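Local coordinates for Serine/threonine protein phosphatase Stp1 (Streptococcus agalactiae, PDB 2PK0), which removes phosphate from phosphoserine and phosphothreonine residues of proteins, as a magnesium-binding bacterial phosphatase of the PP2C family, at residues A[24-38]-A[57-70]. Sequence-based numbering, arbitrary orientation.
Sequences FINQFENKAGVPLII and VTDLGSDWAETDFS
The amide nitrogen ND2 of Asn30 spends both its hydrogens on the loop after the helix: it donates to Phe69 O at 2.9 Å, meeting a lone pair in the carbonyl plane, and to Thr67 OG1 at 3.0 Å. Both acceptors lie nearly in the amide plane, evidence that the two bonds fix its rotation. With chi1 at 85°, CG sits between backbone N and carbonyl carbon, which lets OD1 turn back into the hairpin and take the N-H of Val34 (Val34 N to Asn30 OD1 2.8 Å). Thr67 OG1 in turn donates to Trp64 O, and Lys31 N donates to Thr67 O, so hairpin turn and loop are stitched together. Beside them, the Trp64 indole is held between the side chains of Leu36 and Asn30: Leu36 CB covers one face of its five-membered ring and Asn30 CB the opposite one. Trp64 NE1 donates in its ring plane to Val34 O (3.0 Å), an oxygen already accepting from Asn30 N. Further along, Gly61 CA sits 3.4 Å from the centroid of the Phe28 ring, 6° off its normal, a CH-pi contact; the missing side chain lets the ring lie flat on the helix. Val57 closes the row, its CG1 at the edge of the Phe24 ring and its CG2 against Ile38 CG2. Trp78 meets the Trp64 ring edge-to-face, tying in helix 72-96. The axis of strand 24-29 runs at 16° to that of helix 57-64, and strand 35-38 is nearly antiparallel to it: the edge hairpin of one sheet packed lengthwise under a helix of the outer layer, as in the alpha-beta-beta-alpha sandwich of PP2C phosphatases.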
loop_
_atom_site.group_PDB
_atom_site.type_symbol
_atom_site.label_atom_id
_atom_site.label_comp_id
_atom_site.label_asym_id
_atom_site.label_seq_id
_atom_site.Cartn_x
_atom_site.Cartn_y
_atom_site.Cartn_z
ATOM N N PHE A 24 -7.827 2.467 -4.494
ATOM C CA PHE A 24 -7.793 3.935 -4.345
ATOM C C PHE A 24 -6.443 4.430 -3.814
ATOM O O PHE A 24 -5.849 3.792 -2.960
ATOM C CB PHE A 24 -8.931 4.436 -3.440
ATOM C CG PHE A 24 -9.446 5.817 -3.811
ATOM C CD1 PHE A 24 -10.252 6.001 -4.929
ATOM C CD2 PHE A 24 -9.131 6.923 -3.044
ATOM C CE1 PHE A 24 -10.732 7.275 -5.275
ATOM C CE2 PHE A 24 -9.603 8.187 -3.378
ATOM C CZ PHE A 24 -10.404 8.364 -4.495
ATOM N N ILE A 25 -5.963 5.558 -4.328
ATOM C CA ILE A 25 -4.704 6.166 -3.856
ATOM C C ILE A 25 -4.770 7.713 -3.801
ATOM O O ILE A 25 -5.390 8.353 -4.672
ATOM C CB ILE A 25 -3.507 5.698 -4.707
ATOM C CG1 ILE A 25 -2.183 5.861 -3.956
ATOM C CG2 ILE A 25 -3.460 6.404 -6.040
ATOM C CD1 ILE A 25 -0.985 5.414 -4.784
ATOM N N ASN A 26 -4.172 8.298 -2.757
ATOM C CA ASN A 26 -4.118 9.737 -2.607
ATOM C C ASN A 26 -3.010 10.157 -1.634
ATOM O O ASN A 26 -2.490 9.337 -0.863
ATOM C CB ASN A 26 -5.465 10.288 -2.146
ATOM C CG ASN A 26 -5.792 11.652 -2.759
ATOM O OD1 ASN A 26 -4.915 12.339 -3.274
ATOM N ND2 ASN A 26 -7.063 12.046 -2.693
ATOM N N GLN A 27 -2.637 11.434 -1.689
ATOM C CA GLN A 27 -1.703 11.998 -0.738
ATOM C C GLN A 27 -2.343 13.176 -0.011
ATOM O O GLN A 27 -3.325 13.743 -0.484
ATOM C CB GLN A 27 -0.402 12.407 -1.415
ATOM C CG GLN A 27 -0.533 13.559 -2.388
ATOM C CD GLN A 27 0.804 13.906 -3.064
ATOM O OE1 GLN A 27 1.802 14.157 -2.392
ATOM N NE2 GLN A 27 0.818 13.914 -4.392
ATOM N N PHE A 28 -1.822 13.503 1.167
ATOM C CA PHE A 28 -2.405 14.522 2.025
ATOM C C PHE A 28 -1.244 15.177 2.727
ATOM O O PHE A 28 -0.145 14.671 2.686
ATOM C CB PHE A 28 -3.383 13.902 3.067
ATOM C CG PHE A 28 -4.462 13.060 2.451
ATOM C CD1 PHE A 28 -4.302 11.668 2.318
ATOM C CD2 PHE A 28 -5.608 13.655 1.934
ATOM C CE1 PHE A 28 -5.271 10.903 1.694
ATOM C CE2 PHE A 28 -6.587 12.901 1.326
ATOM C CZ PHE A 28 -6.425 11.521 1.204
ATOM N N GLU A 29 -1.492 16.302 3.386
ATOM C CA GLU A 29 -0.466 16.977 4.168
ATOM C C GLU A 29 -1.101 17.615 5.409
ATOM O O GLU A 29 -2.097 18.328 5.303
ATOM C CB GLU A 29 0.229 18.030 3.308
ATOM C CG GLU A 29 1.308 18.787 4.029
ATOM C CD GLU A 29 2.217 19.569 3.087
ATOM O OE1 GLU A 29 2.800 18.950 2.158
ATOM O OE2 GLU A 29 2.358 20.798 3.293
ATOM N N ASN A 30 -0.537 17.357 6.589
ATOM C CA ASN A 30 -1.095 17.903 7.825
ATOM C C ASN A 30 -0.654 19.342 8.077
ATOM O O ASN A 30 0.112 19.877 7.268
ATOM C CB ASN A 30 -0.848 16.960 9.013
ATOM C CG ASN A 30 0.493 17.144 9.674
ATOM O OD1 ASN A 30 1.440 17.648 9.073
ATOM N ND2 ASN A 30 0.585 16.721 10.933
ATOM N N LYS A 31 -1.108 19.966 9.174
ATOM C CA LYS A 31 -0.798 21.387 9.442
ATOM C C LYS A 31 0.674 21.661 9.743
ATOM O O LYS A 31 1.116 22.807 9.716
ATOM C CB LYS A 31 -1.635 21.952 10.598
ATOM C CG LYS A 31 -3.103 22.082 10.325
ATOM C CD LYS A 31 -3.858 22.522 11.561
ATOM C CE LYS A 31 -5.343 22.648 11.243
ATOM N NZ LYS A 31 -6.088 23.310 12.331
ATOM N N ALA A 32 1.430 20.619 10.056
ATOM C CA ALA A 32 2.849 20.802 10.284
ATOM C C ALA A 32 3.688 20.460 9.033
ATOM O O ALA A 32 4.901 20.426 9.089
ATOM C CB ALA A 32 3.290 20.003 11.486
ATOM N N GLY A 33 3.034 20.224 7.903
ATOM C CA GLY A 33 3.739 19.979 6.664
ATOM C C GLY A 33 4.061 18.516 6.406
ATOM O O GLY A 33 4.731 18.193 5.428
ATOM N N VAL A 34 3.587 17.621 7.262
ATOM C CA VAL A 34 3.960 16.216 7.130
ATOM C C VAL A 34 3.094 15.512 6.094
ATOM O O VAL A 34 1.887 15.391 6.307
ATOM C CB VAL A 34 3.866 15.475 8.481
ATOM C CG1 VAL A 34 4.460 14.083 8.371
ATOM C CG2 VAL A 34 4.570 16.282 9.547
ATOM N N PRO A 35 3.708 15.028 4.988
ATOM C CA PRO A 35 2.947 14.349 3.955
ATOM C C PRO A 35 2.520 12.958 4.391
ATOM O O PRO A 35 3.244 12.305 5.138
ATOM C CB PRO A 35 3.929 14.228 2.775
ATOM C CG PRO A 35 5.241 14.647 3.257
ATOM C CD PRO A 35 5.153 15.045 4.699
ATOM N N LEU A 36 1.353 12.515 3.920
ATOM C CA LEU A 36 0.896 11.161 4.133
ATOM C C LEU A 36 0.355 10.613 2.821
ATOM O O LEU A 36 -0.372 11.292 2.109
ATOM C CB LEU A 36 -0.194 11.142 5.203
ATOM C CG LEU A 36 -0.834 9.803 5.567
ATOM C CD1 LEU A 36 0.013 9.011 6.559
ATOM C CD2 LEU A 36 -2.198 10.044 6.133
ATOM N N ILE A 37 0.713 9.375 2.510
ATOM C CA ILE A 37 0.290 8.708 1.294
ATOM C C ILE A 37 -0.494 7.508 1.740
ATOM O O ILE A 37 -0.025 6.739 2.577
ATOM C CB ILE A 37 1.492 8.204 0.519
ATOM C CG1 ILE A 37 2.305 9.375 -0.025
ATOM C CG2 ILE A 37 1.062 7.287 -0.603
ATOM C CD1 ILE A 37 3.687 8.997 -0.398
ATOM N N ILE A 38 -1.715 7.373 1.224
ATOM C CA ILE A 38 -2.563 6.254 1.548
ATOM C C ILE A 38 -2.977 5.497 0.295
ATOM O O ILE A 38 -3.605 6.056 -0.588
ATOM C CB ILE A 38 -3.823 6.700 2.298
ATOM C CG1 ILE A 38 -3.489 7.762 3.331
ATOM C CG2 ILE A 38 -4.462 5.513 3.008
ATOM C CD1 ILE A 38 -4.678 8.122 4.186
ATOM N N VAL A 57 -9.316 5.845 2.507
ATOM C CA VAL A 57 -8.403 6.883 2.037
ATOM C C VAL A 57 -8.923 8.316 2.256
ATOM O O VAL A 57 -8.200 9.148 2.781
ATOM C CB VAL A 57 -8.003 6.651 0.528
ATOM C CG1 VAL A 57 -7.229 7.840 -0.046
ATOM C CG2 VAL A 57 -7.199 5.349 0.362
ATOM N N THR A 58 -10.175 8.590 1.886
ATOM C CA THR A 58 -10.751 9.934 2.058
ATOM C C THR A 58 -10.929 10.320 3.543
ATOM O O THR A 58 -10.465 11.368 3.935
ATOM C CB THR A 58 -12.074 10.136 1.243
ATOM O OG1 THR A 58 -11.858 9.761 -0.118
ATOM C CG2 THR A 58 -12.547 11.587 1.250
ATOM N N ASP A 59 -11.542 9.452 4.353
ATOM C CA ASP A 59 -11.751 9.695 5.795
ATOM C C ASP A 59 -10.470 9.904 6.610
ATOM O O ASP A 59 -10.377 10.856 7.402
ATOM C CB ASP A 59 -12.544 8.556 6.447
ATOM C CG ASP A 59 -14.020 8.560 6.065
ATOM O OD1 ASP A 59 -14.465 9.468 5.322
ATOM O OD2 ASP A 59 -14.740 7.639 6.520
ATOM N N LEU A 60 -9.507 9.003 6.425
ATOM C CA LEU A 60 -8.236 9.086 7.124
ATOM C C LEU A 60 -7.486 10.344 6.752
ATOM O O LEU A 60 -6.970 11.032 7.626
ATOM C CB LEU A 60 -7.356 7.882 6.800
ATOM C CG LEU A 60 -7.236 6.775 7.849
ATOM C CD1 LEU A 60 -8.561 6.104 8.118
ATOM C CD2 LEU A 60 -6.246 5.777 7.332
ATOM N N GLY A 61 -7.455 10.642 5.452
ATOM C CA GLY A 61 -6.669 11.740 4.932
ATOM C C GLY A 61 -7.251 13.091 5.250
ATOM O O GLY A 61 -6.527 14.072 5.482
ATOM N N SER A 62 -8.575 13.131 5.281
ATOM C CA SER A 62 -9.283 14.311 5.705
ATOM C C SER A 62 -9.120 14.538 7.194
ATOM O O SER A 62 -9.144 15.674 7.634
ATOM C CB SER A 62 -10.750 14.213 5.322
ATOM O OG SER A 62 -11.577 14.627 6.373
ATOM N N ASP A 63 -8.935 13.478 7.974
ATOM C CA ASP A 63 -8.728 13.659 9.396
ATOM C C ASP A 63 -7.284 14.066 9.602
ATOM O O ASP A 63 -6.999 14.947 10.409
ATOM C CB ASP A 63 -9.094 12.402 10.199
ATOM C CG ASP A 63 -8.900 12.589 11.713
ATOM O OD1 ASP A 63 -9.316 13.640 12.254
ATOM O OD2 ASP A 63 -8.328 11.691 12.372
ATOM N N TRP A 64 -6.393 13.458 8.816
ATOM C CA TRP A 64 -4.950 13.759 8.813
ATOM C C TRP A 64 -4.657 15.220 8.522
ATOM O O TRP A 64 -3.746 15.799 9.092
ATOM C CB TRP A 64 -4.196 12.900 7.779
ATOM C CG TRP A 64 -2.701 13.221 7.669
ATOM C CD1 TRP A 64 -2.102 14.051 6.769
ATOM C CD2 TRP A 64 -1.649 12.712 8.497
ATOM N NE1 TRP A 64 -0.752 14.094 6.977
ATOM C CE2 TRP A 64 -0.442 13.281 8.031
ATOM C CE3 TRP A 64 -1.606 11.821 9.585
ATOM C CZ2 TRP A 64 0.794 12.989 8.608
ATOM C CZ3 TRP A 64 -0.387 11.530 10.153
ATOM C CH2 TRP A 64 0.805 12.117 9.663
ATOM N N ALA A 65 -5.434 15.813 7.631
ATOM C CA ALA A 65 -5.199 17.182 7.208
ATOM C C ALA A 65 -5.421 18.157 8.347
ATOM O O ALA A 65 -4.875 19.257 8.340
ATOM C CB ALA A 65 -6.114 17.524 6.039
ATOM N N GLU A 66 -6.214 17.746 9.334
ATOM C CA GLU A 66 -6.539 18.617 10.444
ATOM C C GLU A 66 -5.552 18.477 11.594
ATOM O O GLU A 66 -5.543 19.295 12.507
ATOM C CB GLU A 66 -7.978 18.387 10.907
ATOM C CG GLU A 66 -9.041 18.727 9.845
ATOM C CD GLU A 66 -9.129 20.224 9.511
ATOM O OE1 GLU A 66 -8.827 21.064 10.389
ATOM O OE2 GLU A 66 -9.508 20.564 8.367
ATOM N N THR A 67 -4.695 17.465 11.533
ATOM C CA THR A 67 -3.768 17.229 12.620
ATOM C C THR A 67 -2.569 18.139 12.618
ATOM O O THR A 67 -2.299 18.840 11.648
ATOM C CB THR A 67 -3.235 15.805 12.640
ATOM O OG1 THR A 67 -2.171 15.674 11.692
ATOM C CG2 THR A 67 -4.335 14.796 12.370
ATOM N N ASP A 68 -1.816 18.035 13.703
ATOM C CA ASP A 68 -0.832 19.017 14.136
ATOM C C ASP A 68 0.576 18.449 14.260
ATOM O O ASP A 68 1.545 19.196 14.317
ATOM C CB ASP A 68 -1.219 19.440 15.545
ATOM C CG ASP A 68 -0.834 20.811 15.844
ATOM O OD1 ASP A 68 -0.514 21.530 14.880
ATOM O OD2 ASP A 68 -0.864 21.165 17.036
ATOM N N PHE A 69 0.680 17.128 14.340
ATOM C CA PHE A 69 1.913 16.513 14.794
ATOM C C PHE A 69 3.080 16.423 13.832
ATOM O O PHE A 69 2.926 16.475 12.616
ATOM C CB PHE A 69 1.694 15.156 15.471
ATOM C CG PHE A 69 0.380 14.481 15.171
ATOM C CD1 PHE A 69 0.182 13.801 13.987
ATOM C CD2 PHE A 69 -0.620 14.442 16.136
ATOM C CE1 PHE A 69 -1.001 13.152 13.755
ATOM C CE2 PHE A 69 -1.787 13.797 15.906
ATOM C CZ PHE A 69 -1.978 13.141 14.718
ATOM N N SER A 70 4.266 16.293 14.413
ATOM C CA SER A 70 5.494 16.300 13.645
ATOM C C SER A 70 6.453 15.232 14.127
ATOM O O SER A 70 7.562 15.130 13.616
ATOM C CB SER A 70 6.162 17.664 13.751
ATOM O OG SER A 70 6.334 18.010 15.106
#